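Local coordinates for interferon-activable protein 202 (Mus musculus, PDB 4L5R) that binds double-stranded DNA through its first HIN-200 domain and blocks AIM2 inflammasome activation, probably by sequestering cytoplasmic DNA, at residues I141-K146 / I152-D157; H177-N182 / I186-N191. All coordinates share one frame; numbering follows the deposited sequence.

Contact 1. Residues I141-K146 / I152-D157. With nucleotides of chain C.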
ATOM      1  N   ILE A 141      -9.850   1.404  16.321  1.00 21.17           N
ATOM      2  CA  ILE A 141     -10.304   0.053  16.129  1.00 22.65           C
ATOM      3  C   ILE A 141      -9.034  -0.762  16.237  1.00 27.34           C
ATOM      4  O   ILE A 141      -8.031  -0.434  15.603  1.00 28.32           O
ATOM      5  CB  ILE A 141     -10.910  -0.158  14.752  1.00 25.62           C
ATOM      6  CG1 ILE A 141     -12.050   0.827  14.515  1.00 29.98           C
ATOM      7  CG2 ILE A 141     -11.407  -1.586  14.612  1.00 26.37           C
ATOM      8  CD1 ILE A 141     -12.704   0.652  13.166  1.00 36.80           C
ATOM      9  N   THR A 142      -9.046  -1.789  17.073  1.00 22.40           N
ATOM     10  CA  THR A 142      -7.861  -2.642  17.181  1.00 20.57           C
ATOM     11  C   THR A 142      -8.192  -4.064  16.776  1.00 24.85           C
ATOM     12  O   THR A 142      -9.345  -4.488  16.840  1.00 26.80           O
ATOM     13  CB  THR A 142      -7.277  -2.628  18.585  1.00 33.79           C
ATOM     14  OG1 THR A 142      -8.272  -3.074  19.509  1.00 35.71           O
ATOM     15  CG2 THR A 142      -6.823  -1.218  18.949  1.00 29.94           C
ATOM     16  N   PHE A 143      -7.172  -4.801  16.347  1.00 21.58           N
ATOM     17  CA  PHE A 143      -7.361  -6.158  15.865  1.00 25.42           C
ATOM     18  C   PHE A 143      -6.233  -6.986  16.446  1.00 23.97           C
ATOM     19  O   PHE A 143      -5.147  -6.471  16.689  1.00 28.71           O
ATOM     20  CB  PHE A 143      -7.214  -6.243  14.343  1.00 29.82           C
ATOM     21  CG  PHE A 143      -8.230  -5.455  13.565  1.00 26.79           C
ATOM     22  CD1 PHE A 143      -8.022  -4.115  13.291  1.00 23.91           C
ATOM     23  CD2 PHE A 143      -9.374  -6.065  13.081  1.00 32.59           C
ATOM     24  CE1 PHE A 143      -8.937  -3.391  12.553  1.00 29.29           C
ATOM     25  CE2 PHE A 143     -10.308  -5.337  12.338  1.00 33.27           C
ATOM     26  CZ  PHE A 143     -10.086  -4.002  12.077  1.00 27.62           C
ATOM     27  N   LYS A 144      -6.500  -8.263  16.671  1.00 22.42           N
ATOM     28  CA  LYS A 144      -5.422  -9.225  16.838  1.00 21.66           C
ATOM     29  C   LYS A 144      -5.440 -10.050  15.567  1.00 24.56           C
ATOM     30  O   LYS A 144      -6.414 -10.770  15.299  1.00 28.40           O
ATOM     31  CB  LYS A 144      -5.690 -10.111  18.058  1.00 25.29           C
ATOM     32  CG  LYS A 144      -4.639 -11.180  18.284  1.00 29.75           C
ATOM     33  CD  LYS A 144      -5.000 -12.011  19.521  1.00 38.98           C
ATOM     34  CE  LYS A 144      -4.008 -13.128  19.755  1.00 37.38           C
ATOM     35  NZ  LYS A 144      -4.403 -13.961  20.949  1.00 46.36           N
ATOM     36  N   ILE A 145      -4.398  -9.910  14.750  1.00 23.33           N
ATOM     37  CA  ILE A 145      -4.292 -10.724  13.553  1.00 19.39           C
ATOM     38  C   ILE A 145      -3.277 -11.847  13.774  1.00 23.36           C
ATOM     39  O   ILE A 145      -2.448 -11.775  14.674  1.00 25.56           O
ATOM     40  CB  ILE A 145      -3.904  -9.894  12.320  1.00 19.52           C
ATOM     41  CG1 ILE A 145      -2.573  -9.162  12.534  1.00 19.09           C
ATOM     42  CG2 ILE A 145      -5.021  -8.892  11.986  1.00 26.24           C
ATOM     43  CD1 ILE A 145      -1.969  -8.553  11.222  1.00 24.11           C
ATOM     44  N   LYS A 146      -3.354 -12.887  12.955  1.00 22.28           N
ATOM     45  CA  LYS A 146      -2.497 -14.048  13.153  1.00 29.84           C
ATOM     46  C   LYS A 146      -2.269 -14.782  11.847  1.00 32.05           C
ATOM     47  O   LYS A 146      -3.031 -14.632  10.889  1.00 28.94           O
ATOM     48  CB  LYS A 146      -3.150 -15.008  14.148  1.00 28.41           C
ATOM     49  CG  LYS A 146      -4.453 -15.603  13.644  1.00 32.25           C
ATOM     50  CD  LYS A 146      -4.931 -16.725  14.548  1.00 42.92           C
ATOM     51  CE  LYS A 146      -6.254 -17.295  14.066  1.00 55.05           C
ATOM     52  NZ  LYS A 146      -6.688 -18.464  14.890  1.00 64.97           N
ATOM     53  N   ILE A 152      -0.147 -10.578  16.035  1.00 26.94           N
ATOM     54  CA  ILE A 152       0.329  -9.234  16.291  1.00 24.17           C
ATOM     55  C   ILE A 152      -0.876  -8.299  16.397  1.00 25.54           C
ATOM     56  O   ILE A 152      -1.922  -8.545  15.798  1.00 25.07           O
ATOM     57  CB  ILE A 152       1.331  -8.767  15.195  1.00 27.69           C
ATOM     58  CG1 ILE A 152       2.014  -7.454  15.604  1.00 30.02           C
ATOM     59  CG2 ILE A 152       0.648  -8.668  13.847  1.00 29.05           C
ATOM     60  CD1 ILE A 152       3.117  -6.972  14.649  1.00 28.86           C
ATOM     61  N   LYS A 153      -0.737  -7.243  17.185  1.00 24.37           N
ATOM     62  CA  LYS A 153      -1.823  -6.274  17.338  1.00 27.42           C
ATOM     63  C   LYS A 153      -1.811  -5.241  16.212  1.00 27.36           C
ATOM     64  O   LYS A 153      -0.754  -4.746  15.829  1.00 24.75           O
ATOM     65  CB  LYS A 153      -1.691  -5.567  18.680  1.00 30.24           C
ATOM     66  CG  LYS A 153      -2.832  -4.642  19.022  1.00 36.20           C
ATOM     67  CD  LYS A 153      -2.385  -3.710  20.129  1.00 39.87           C
ATOM     68  CE  LYS A 153      -3.462  -3.504  21.142  1.00 36.21           C
ATOM     69  NZ  LYS A 153      -2.932  -2.660  22.243  1.00 44.83           N
ATOM     70  N   VAL A 154      -2.990  -4.932  15.683  1.00 23.81           N
ATOM     71  CA  VAL A 154      -3.142  -3.861  14.707  1.00 23.44           C
ATOM     72  C   VAL A 154      -3.925  -2.731  15.358  1.00 32.66           C
ATOM     73  O   VAL A 154      -4.997  -2.959  15.928  1.00 31.60           O
ATOM     74  CB  VAL A 154      -3.886  -4.344  13.450  1.00 19.37           C
ATOM     75  CG1 VAL A 154      -4.082  -3.192  12.458  1.00 25.98           C
ATOM     76  CG2 VAL A 154      -3.097  -5.504  12.782  1.00 24.94           C
ATOM     77  N   VAL A 155      -3.367  -1.526  15.289  1.00 24.78           N
ATOM     78  CA  VAL A 155      -3.997  -0.324  15.815  1.00 24.58           C
ATOM     79  C   VAL A 155      -4.374   0.637  14.694  1.00 29.13           C
ATOM     80  O   VAL A 155      -3.502   1.188  14.013  1.00 25.42           O
ATOM     81  CB  VAL A 155      -3.083   0.387  16.850  1.00 20.20           C
ATOM     82  CG1 VAL A 155      -3.710   1.706  17.321  1.00 28.01           C
ATOM     83  CG2 VAL A 155      -2.821  -0.544  18.065  1.00 22.94           C
ATOM     84  N   TRP A 156      -5.680   0.825  14.510  1.00 24.85           N
ATOM     85  CA  TRP A 156      -6.226   1.791  13.558  1.00 24.19           C
ATOM     86  C   TRP A 156      -6.686   3.020  14.341  1.00 26.36           C
ATOM     87  O   TRP A 156      -7.645   2.960  15.131  1.00 32.05           O
ATOM     88  CB  TRP A 156      -7.373   1.147  12.768  1.00 26.53           C
ATOM     89  CG  TRP A 156      -8.151   2.080  11.876  1.00 30.61           C
ATOM     90  CD1 TRP A 156      -9.328   2.716  12.180  1.00 29.16           C
ATOM     91  CD2 TRP A 156      -7.827   2.462  10.527  1.00 27.33           C
ATOM     92  NE1 TRP A 156      -9.750   3.464  11.110  1.00 28.82           N
ATOM     93  CE2 TRP A 156      -8.842   3.333  10.086  1.00 24.53           C
ATOM     94  CE3 TRP A 156      -6.777   2.157   9.657  1.00 25.80           C
ATOM     95  CZ2 TRP A 156      -8.842   3.892   8.812  1.00 26.18           C
ATOM     96  CZ3 TRP A 156      -6.770   2.732   8.381  1.00 23.90           C
ATOM     97  CH2 TRP A 156      -7.798   3.585   7.976  1.00 29.66           C
ATOM     98  N   ASP A 157      -5.965   4.119  14.126  1.00 31.23           N
ATOM     99  CA  ASP A 157      -6.005   5.312  14.964  1.00 41.52           C
ATOM    100  C   ASP A 157      -6.774   6.443  14.303  1.00 36.58           C
ATOM    101  O   ASP A 157      -7.017   7.477  14.924  1.00 39.90           O
ATOM    102  CB  ASP A 157      -4.569   5.798  15.189  1.00 52.02           C
ATOM    103  CG  ASP A 157      -4.242   6.003  16.645  1.00 55.86           C
ATOM    104  OD1 ASP A 157      -4.927   5.397  17.491  1.00 70.43           O
ATOM    105  OD2 ASP A 157      -3.293   6.760  16.939  1.00 59.51           O
TER
ATOM    106  P    DG C   7      -7.101  -2.023  22.868  1.00 34.53           P
ATOM    107  OP1  DG C   7      -8.163  -2.498  21.957  1.00 35.68           O
ATOM    108  OP2  DG C   7      -5.690  -1.963  22.396  1.00 31.63           O
ATOM    109  O5'  DG C   7      -7.542  -0.590  23.398  1.00 36.13           O
ATOM    110  C5'  DG C   7      -8.797  -0.452  24.103  1.00 34.33           C
ATOM    111  C4'  DG C   7      -9.007   0.991  24.509  1.00 37.51           C
ATOM    112  O4'  DG C   7      -8.164   1.287  25.645  1.00 35.79           O
ATOM    113  C3'  DG C   7      -8.673   2.049  23.450  1.00 39.29           C
ATOM    114  O3'  DG C   7      -9.680   3.059  23.523  1.00 33.74           O
ATOM    115  C2'  DG C   7      -7.288   2.558  23.851  1.00 34.41           C
ATOM    116  C1'  DG C   7      -7.332   2.402  25.363  1.00 34.83           C
ATOM    117  N9   DG C   7      -6.075   2.068  26.022  1.00 36.35           N
ATOM    118  C8   DG C   7      -5.201   1.061  25.686  1.00 33.65           C
ATOM    119  N7   DG C   7      -4.175   0.988  26.487  1.00 35.37           N
ATOM    120  C5   DG C   7      -4.388   1.995  27.416  1.00 37.81           C
ATOM    121  C6   DG C   7      -3.612   2.395  28.529  1.00 35.53           C
ATOM    122  O6   DG C   7      -2.536   1.913  28.930  1.00 34.34           O
ATOM    123  N1   DG C   7      -4.202   3.470  29.197  1.00 34.70           N
ATOM    124  C2   DG C   7      -5.390   4.066  28.827  1.00 44.01           C
ATOM    125  N2   DG C   7      -5.834   5.084  29.569  1.00 49.91           N
ATOM    126  N3   DG C   7      -6.122   3.697  27.793  1.00 41.98           N
ATOM    127  C4   DG C   7      -5.558   2.663  27.139  1.00 40.12           C
TER
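Strands 141-146 and 152-156 pair antiparallel as a beta hairpin, their axes 4.6 Å apart and 156° between directions, with two backbone hydrogen bonds at each of the pairs Ile141-Trp156, Phe143-Val154 and Ile145-Ile152. The straightest of the six runs from Val154 N to Phe143 O, 2.8 Å. These three pairs put their side chains on the inner face of an OB-fold sheet of the HIN-200 domain. Ile145 has CG1 between its backbone N and carbonyl carbon (chi1 58°), which lays the ethyl arm alongside Ile152, CG1 to CG2 3.5 Å; its end, CD1, meets Val154 CG2 at 3.6 Å, the two side chains crossing at about a right angle. Cut back to alanine, this residue would lose the arm, and a gap is likely to open beside Ile152 CG2 and Val154 CG2. Farther along, Phe143 CB rests 3.9 Å from Val154 CB, and Ile141 runs side by side with the Trp156 indole, whose NE1 is bonded to Gln160 O. Leu171 and Leu173 of strand 171-174 continue this apolar layer.

The other face, carrying Thr142, Lys153 and Val155, meets DNA. Thr142 OG1 donates to OP1 of DG7 of chain C in a short hydrogen bond, 2.5 Å, while Lys153, bent at chi3 (-139°), brings NZ to OP2 of the same phosphate in a weak bond of 2.8 Å. Lys144 is turned to a salt bridge with Glu132. One hydroxyl and one ammonium thus hold a phosphate without touching its base, consistent with binding that ignores sequence.

Contact 2. Residues H177-N182 / I186-N191; sequences HLRKGN and ILHSGN. With nucleotides of chain B.
OP2 of DG7 of chain B is gripped by Arg179 NE at 2.8 Å, by a weak, more bent bond from Arg179 NH2, and by water 1, all at the beta hairpin of strands 176-179 and 186-188 in the OB-fold sheet. The oxygen lies at the edge of the guanidinium, in its plane. One face of that group lies flat on the His188 ring, centres 3.6 Å apart and planes at 4°, a parallel stack of guanidinium on imidazole; C8 of the DG7 base lies over the opposite face, offset toward its rim. The arginine chain, extended from CG to NE (chi3 -175°), sets the guanidinium between the His188 ring and the base. His188 is in turn held by ND1 donating to Ser189 O (2.8 Å), in the carbonyl plane and on a lone pair, which fixes the ring's rotation.

On the same phosphate, His177 ND1 reaches OP1 at 2.9 Å from the ring edge. Backbone amides grip the neighbouring phosphates: Lys180 N takes OP2 of DT8 of chain B, and Asn191 N takes OP2 of DG6 of chain B. Away from the DNA, Leu178 CD1 packs on Leu187 CD2. Water 1 ties the site together, accepting from Arg179 NH2 at 3.1 Å and standing 2.8 Å from Ser189 O.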
ATOM      1  N   HIS A 177       2.336   0.881   9.763  1.00 25.15           N
ATOM      2  CA  HIS A 177       3.689   1.137  10.231  1.00 23.04           C
ATOM      3  C   HIS A 177       4.085   0.167  11.344  1.00 23.51           C
ATOM      4  O   HIS A 177       3.391   0.059  12.355  1.00 24.85           O
ATOM      5  CB  HIS A 177       3.804   2.581  10.721  1.00 20.09           C
ATOM      6  CG  HIS A 177       3.490   3.601   9.666  1.00 26.12           C
ATOM      7  ND1 HIS A 177       4.250   4.734   9.484  1.00 29.50           N
ATOM      8  CD2 HIS A 177       2.494   3.666   8.752  1.00 32.08           C
ATOM      9  CE1 HIS A 177       3.747   5.448   8.491  1.00 28.96           C
ATOM     10  NE2 HIS A 177       2.681   4.821   8.027  1.00 30.06           N
ATOM     11  N   LEU A 178       5.191  -0.545  11.163  1.00 22.84           N
ATOM     12  CA  LEU A 178       5.696  -1.387  12.248  1.00 25.60           C
ATOM     13  C   LEU A 178       6.226  -0.511  13.383  1.00 27.09           C
ATOM     14  O   LEU A 178       7.072   0.353  13.158  1.00 29.04           O
ATOM     15  CB  LEU A 178       6.819  -2.306  11.749  1.00 25.93           C
ATOM     16  CG  LEU A 178       7.423  -3.198  12.843  1.00 26.52           C
ATOM     17  CD1 LEU A 178       6.401  -4.153  13.423  1.00 25.41           C
ATOM     18  CD2 LEU A 178       8.642  -3.969  12.294  1.00 30.62           C
ATOM     19  N   ARG A 179       5.724  -0.739  14.600  1.00 27.14           N
ATOM     20  CA  ARG A 179       6.253  -0.083  15.793  1.00 35.27           C
ATOM     21  C   ARG A 179       6.812  -1.140  16.756  1.00 36.11           C
ATOM     22  O   ARG A 179       6.321  -2.262  16.816  1.00 29.97           O
ATOM     23  CB  ARG A 179       5.179   0.782  16.484  1.00 33.30           C
ATOM     24  CG  ARG A 179       4.840   2.071  15.700  1.00 27.63           C
ATOM     25  CD  ARG A 179       3.909   3.003  16.487  1.00 30.81           C
ATOM     26  NE  ARG A 179       3.511   4.154  15.676  1.00 31.82           N
ATOM     27  CZ  ARG A 179       2.742   5.148  16.107  1.00 35.06           C
ATOM     28  NH1 ARG A 179       2.288   5.144  17.353  1.00 35.13           N
ATOM     29  NH2 ARG A 179       2.431   6.150  15.292  1.00 35.88           N
ATOM     30  N   LYS A 180       7.852  -0.784  17.496  1.00 35.37           N
ATOM     31  CA  LYS A 180       8.509  -1.758  18.363  1.00 45.59           C
ATOM     32  C   LYS A 180       8.827  -1.148  19.721  1.00 47.37           C
ATOM     33  O   LYS A 180       7.925  -0.864  20.506  1.00 54.26           O
ATOM     34  CB  LYS A 180       9.785  -2.283  17.690  1.00 36.58           C
ATOM     35  CG  LYS A 180       9.544  -2.885  16.304  1.00 42.19           C
ATOM     36  CD  LYS A 180      10.844  -3.169  15.558  1.00 46.28           C
ATOM     37  CE  LYS A 180      11.370  -4.566  15.859  1.00 43.04           C
ATOM     38  NZ  LYS A 180      12.587  -4.877  15.049  1.00 43.80           N
ATOM     39  N   GLY A 181      10.113  -0.939  19.983  1.00 55.32           N
ATOM     40  CA  GLY A 181      10.556  -0.387  21.250  1.00 68.29           C
ATOM     41  C   GLY A 181      10.411  -1.393  22.375  1.00 72.18           C
ATOM     42  O   GLY A 181      10.141  -2.569  22.129  1.00 72.34           O
ATOM     43  N   ASN A 182      10.591  -0.933  23.610  1.00 78.90           N
ATOM     44  CA  ASN A 182      10.399  -1.788  24.777  1.00 79.75           C
ATOM     45  C   ASN A 182       8.927  -2.175  24.907  1.00 77.49           C
ATOM     46  O   ASN A 182       8.081  -1.343  25.233  1.00 83.10           O
ATOM     47  CB  ASN A 182      10.892  -1.087  26.049  1.00 80.27           C
ATOM     48  CG  ASN A 182      11.155  -2.056  27.192  1.00 81.93           C
ATOM     49  OD1 ASN A 182      11.539  -3.206  26.972  1.00 87.21           O
ATOM     50  ND2 ASN A 182      10.950  -1.593  28.420  1.00 75.91           N
ATOM     51  N   ILE A 186       3.830  -3.846  17.141  1.00 28.75           N
ATOM     52  CA  ILE A 186       2.464  -3.762  16.668  1.00 24.95           C
ATOM     53  C   ILE A 186       2.482  -3.129  15.286  1.00 24.10           C
ATOM     54  O   ILE A 186       3.499  -2.589  14.864  1.00 27.19           O
ATOM     55  CB  ILE A 186       1.593  -2.859  17.564  1.00 24.14           C
ATOM     56  CG1 ILE A 186       2.130  -1.429  17.542  1.00 28.68           C
ATOM     57  CG2 ILE A 186       1.518  -3.402  19.006  1.00 31.88           C
ATOM     58  CD1 ILE A 186       1.256  -0.428  18.294  1.00 37.27           C
ATOM     59  N   LEU A 187       1.352  -3.185  14.599  1.00 25.56           N
ATOM     60  CA  LEU A 187       1.195  -2.442  13.354  1.00 24.45           C
ATOM     61  C   LEU A 187       0.239  -1.291  13.626  1.00 26.39           C
ATOM     62  O   LEU A 187      -0.867  -1.508  14.116  1.00 31.62           O
ATOM     63  CB  LEU A 187       0.617  -3.348  12.281  1.00 20.31           C
ATOM     64  CG  LEU A 187       1.429  -4.605  12.029  1.00 25.09           C
ATOM     65  CD1 LEU A 187       0.743  -5.433  10.949  1.00 29.02           C
ATOM     66  CD2 LEU A 187       2.854  -4.197  11.628  1.00 18.89           C
ATOM     67  N   HIS A 188       0.674  -0.073  13.321  1.00 23.49           N
ATOM     68  CA  HIS A 188      -0.086   1.133  13.658  1.00 25.34           C
ATOM     69  C   HIS A 188      -0.409   1.904  12.380  1.00 25.71           C
ATOM     70  O   HIS A 188       0.414   1.985  11.461  1.00 23.13           O
ATOM     71  CB  HIS A 188       0.731   2.012  14.618  1.00 22.65           C
ATOM     72  CG  HIS A 188      -0.066   3.080  15.305  1.00 26.12           C
ATOM     73  ND1 HIS A 188      -0.442   4.249  14.680  1.00 32.50           N
ATOM     74  CD2 HIS A 188      -0.541   3.160  16.572  1.00 33.03           C
ATOM     75  CE1 HIS A 188      -1.121   5.002  15.530  1.00 37.29           C
ATOM     76  NE2 HIS A 188      -1.199   4.361  16.684  1.00 28.13           N
ATOM     77  N   SER A 189      -1.608   2.477  12.304  1.00 25.61           N
ATOM     78  CA  SER A 189      -1.976   3.218  11.113  1.00 23.56           C
ATOM     79  C   SER A 189      -1.131   4.482  10.974  1.00 23.22           C
ATOM     80  O   SER A 189      -0.603   4.999  11.965  1.00 28.42           O
ATOM     81  CB  SER A 189      -3.461   3.589  11.153  1.00 27.92           C
ATOM     82  OG  SER A 189      -3.761   4.324  12.326  1.00 28.52           O
ATOM     83  N   GLY A 190      -1.023   4.972   9.738  1.00 23.39           N
ATOM     84  CA  GLY A 190      -0.375   6.237   9.431  1.00 30.41           C
ATOM     85  C   GLY A 190      -1.263   7.028   8.476  1.00 28.22           C
ATOM     86  O   GLY A 190      -2.374   6.597   8.158  1.00 24.88           O
ATOM     87  N   ASN A 191      -0.796   8.176   7.999  1.00 27.75           N
ATOM     88  CA  ASN A 191      -1.706   9.026   7.233  1.00 32.51           C
ATOM     89  C   ASN A 191      -2.301   8.323   6.017  1.00 28.32           C
ATOM     90  O   ASN A 191      -3.462   8.564   5.685  1.00 27.87           O
ATOM     91  CB  ASN A 191      -1.104  10.387   6.891  1.00 34.56           C
ATOM     92  CG  ASN A 191       0.068  10.281   5.956  1.00 43.37           C
ATOM     93  OD1 ASN A 191       0.710   9.232   5.870  1.00 31.89           O
ATOM     94  ND2 ASN A 191       0.360  11.367   5.244  1.00 43.08           N
TER
ATOM     95  P    DG B   7       5.826   5.388  12.772  1.00 31.06           P
ATOM     96  OP1  DG B   7       6.338   5.171  11.402  1.00 29.13           O
ATOM     97  OP2  DG B   7       4.491   4.872  13.166  1.00 29.88           O
ATOM     98  O5'  DG B   7       6.854   4.791  13.845  1.00 32.33           O
ATOM     99  C5'  DG B   7       8.255   4.957  13.619  1.00 35.26           C
ATOM    100  C4'  DG B   7       8.973   5.193  14.936  1.00 41.85           C
ATOM    101  O4'  DG B   7       8.724   6.540  15.414  1.00 38.85           O
ATOM    102  C3'  DG B   7       8.584   4.241  16.062  1.00 39.34           C
ATOM    103  O3'  DG B   7       9.783   3.797  16.657  1.00 37.22           O
ATOM    104  C2'  DG B   7       7.757   5.091  17.023  1.00 31.55           C
ATOM    105  C1'  DG B   7       8.349   6.471  16.782  1.00 39.78           C
ATOM    106  N9   DG B   7       7.418   7.560  17.063  1.00 39.50           N
ATOM    107  C8   DG B   7       6.238   7.850  16.419  1.00 36.05           C
ATOM    108  N7   DG B   7       5.630   8.899  16.911  1.00 38.20           N
ATOM    109  C5   DG B   7       6.458   9.333  17.942  1.00 35.35           C
ATOM    110  C6   DG B   7       6.334  10.429  18.838  1.00 35.26           C
ATOM    111  O6   DG B   7       5.429  11.277  18.908  1.00 38.33           O
ATOM    112  N1   DG B   7       7.409  10.493  19.724  1.00 44.15           N
ATOM    113  C2   DG B   7       8.466   9.609  19.741  1.00 45.11           C
ATOM    114  N2   DG B   7       9.416   9.807  20.661  1.00 46.14           N
ATOM    115  N3   DG B   7       8.595   8.591  18.906  1.00 37.44           N
ATOM    116  C4   DG B   7       7.559   8.512  18.043  1.00 37.34           C
ATOM    117  P    DG B   6       3.061   9.186   8.654  1.00 36.22           P
ATOM    118  OP1  DG B   6       3.613   8.310   7.592  1.00 35.59           O
ATOM    119  OP2  DG B   6       1.615   9.153   8.973  1.00 37.50           O
ATOM    120  O5'  DG B   6       3.865   8.893  10.008  1.00 37.43           O
ATOM    121  C5'  DG B   6       5.287   8.768   9.957  1.00 35.37           C
ATOM    122  C4'  DG B   6       5.842   8.722  11.365  1.00 35.77           C
ATOM    123  O4'  DG B   6       5.877  10.069  11.918  1.00 33.46           O
ATOM    124  C3'  DG B   6       5.021   7.859  12.331  1.00 37.79           C
ATOM    125  O3'  DG B   6       5.862   6.968  13.065  1.00 38.18           O
ATOM    126  C2'  DG B   6       4.442   8.890  13.289  1.00 30.72           C
ATOM    127  C1'  DG B   6       5.621   9.857  13.282  1.00 37.31           C
ATOM    128  N9   DG B   6       5.380  11.062  14.071  1.00 36.81           N
ATOM    129  C8   DG B   6       4.242  11.829  14.169  1.00 41.50           C
ATOM    130  N7   DG B   6       4.357  12.816  15.020  1.00 40.37           N
ATOM    131  C5   DG B   6       5.646  12.681  15.522  1.00 38.76           C
ATOM    132  C6   DG B   6       6.349  13.452  16.473  1.00 40.41           C
ATOM    133  O6   DG B   6       5.953  14.452  17.084  1.00 42.42           O
ATOM    134  N1   DG B   6       7.637  12.955  16.688  1.00 37.36           N
ATOM    135  C2   DG B   6       8.171  11.855  16.055  1.00 40.69           C
ATOM    136  N2   DG B   6       9.428  11.508  16.371  1.00 35.96           N
ATOM    137  N3   DG B   6       7.524  11.132  15.156  1.00 40.92           N
ATOM    138  C4   DG B   6       6.279  11.606  14.946  1.00 37.39           C
ATOM    139  P    DT B   8       9.765   2.633  17.761  1.00 37.26           P
ATOM    140  OP1  DT B   8      11.013   1.844  17.606  1.00 40.35           O
ATOM    141  OP2  DT B   8       8.442   1.977  17.734  1.00 35.19           O
ATOM    142  O5'  DT B   8       9.810   3.427  19.146  1.00 44.22           O
ATOM    143  C5'  DT B   8      10.907   4.272  19.427  1.00 38.22           C
ATOM    144  C4'  DT B   8      10.747   4.827  20.827  1.00 41.51           C
ATOM    145  O4'  DT B   8       9.765   5.884  20.827  1.00 41.74           O
ATOM    146  C3'  DT B   8      10.303   3.823  21.887  1.00 42.38           C
ATOM    147  O3'  DT B   8      11.334   3.788  22.862  1.00 45.31           O
ATOM    148  C2'  DT B   8       8.981   4.365  22.445  1.00 36.91           C
ATOM    149  C1'  DT B   8       9.040   5.835  22.036  1.00 40.47           C
ATOM    150  N1   DT B   8       7.757   6.512  21.709  1.00 41.09           N
ATOM    151  C2   DT B   8       7.432   7.660  22.397  1.00 39.82           C
ATOM    152  O2   DT B   8       8.125   8.141  23.275  1.00 41.61           O
ATOM    153  N3   DT B   8       6.250   8.233  22.013  1.00 39.94           N
ATOM    154  C4   DT B   8       5.378   7.799  21.036  1.00 41.50           C
ATOM    155  O4   DT B   8       4.343   8.413  20.786  1.00 37.25           O
ATOM    156  C5   DT B   8       5.778   6.591  20.350  1.00 37.89           C
ATOM    157  C7   DT B   8       4.917   6.005  19.267  1.00 37.36           C
ATOM    158  C6   DT B   8       6.940   6.020  20.710  1.00 36.91           C
TER
HETATM  159  O   HOH W   1       2.081   5.697  12.252  1.00 39.56           O

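Overall arrangement
Both contacts are antiparallel hairpins of one sheet, joined where strand 151-156 runs parallel to strand 186-188: Val155 N lies 2.8 Å from Leu187 O, a probable hydrogen bond, and the centres of the two contacts are about 10 Å apart. Contact 1 is the more buried, with an apolar face turned into the domain and one DNA phosphate met by two side chains on its other face. In contact 2 the balance shifts: its leucine pair is small beside His177, Arg179 and two backbone amides, which meet three successive nucleotides, with His188 backing the arginine. The hairpins address different strands, chain C for 141-146/152-157 and chain B for 177-182/186-191, in line with recognition of both strands of the duplex.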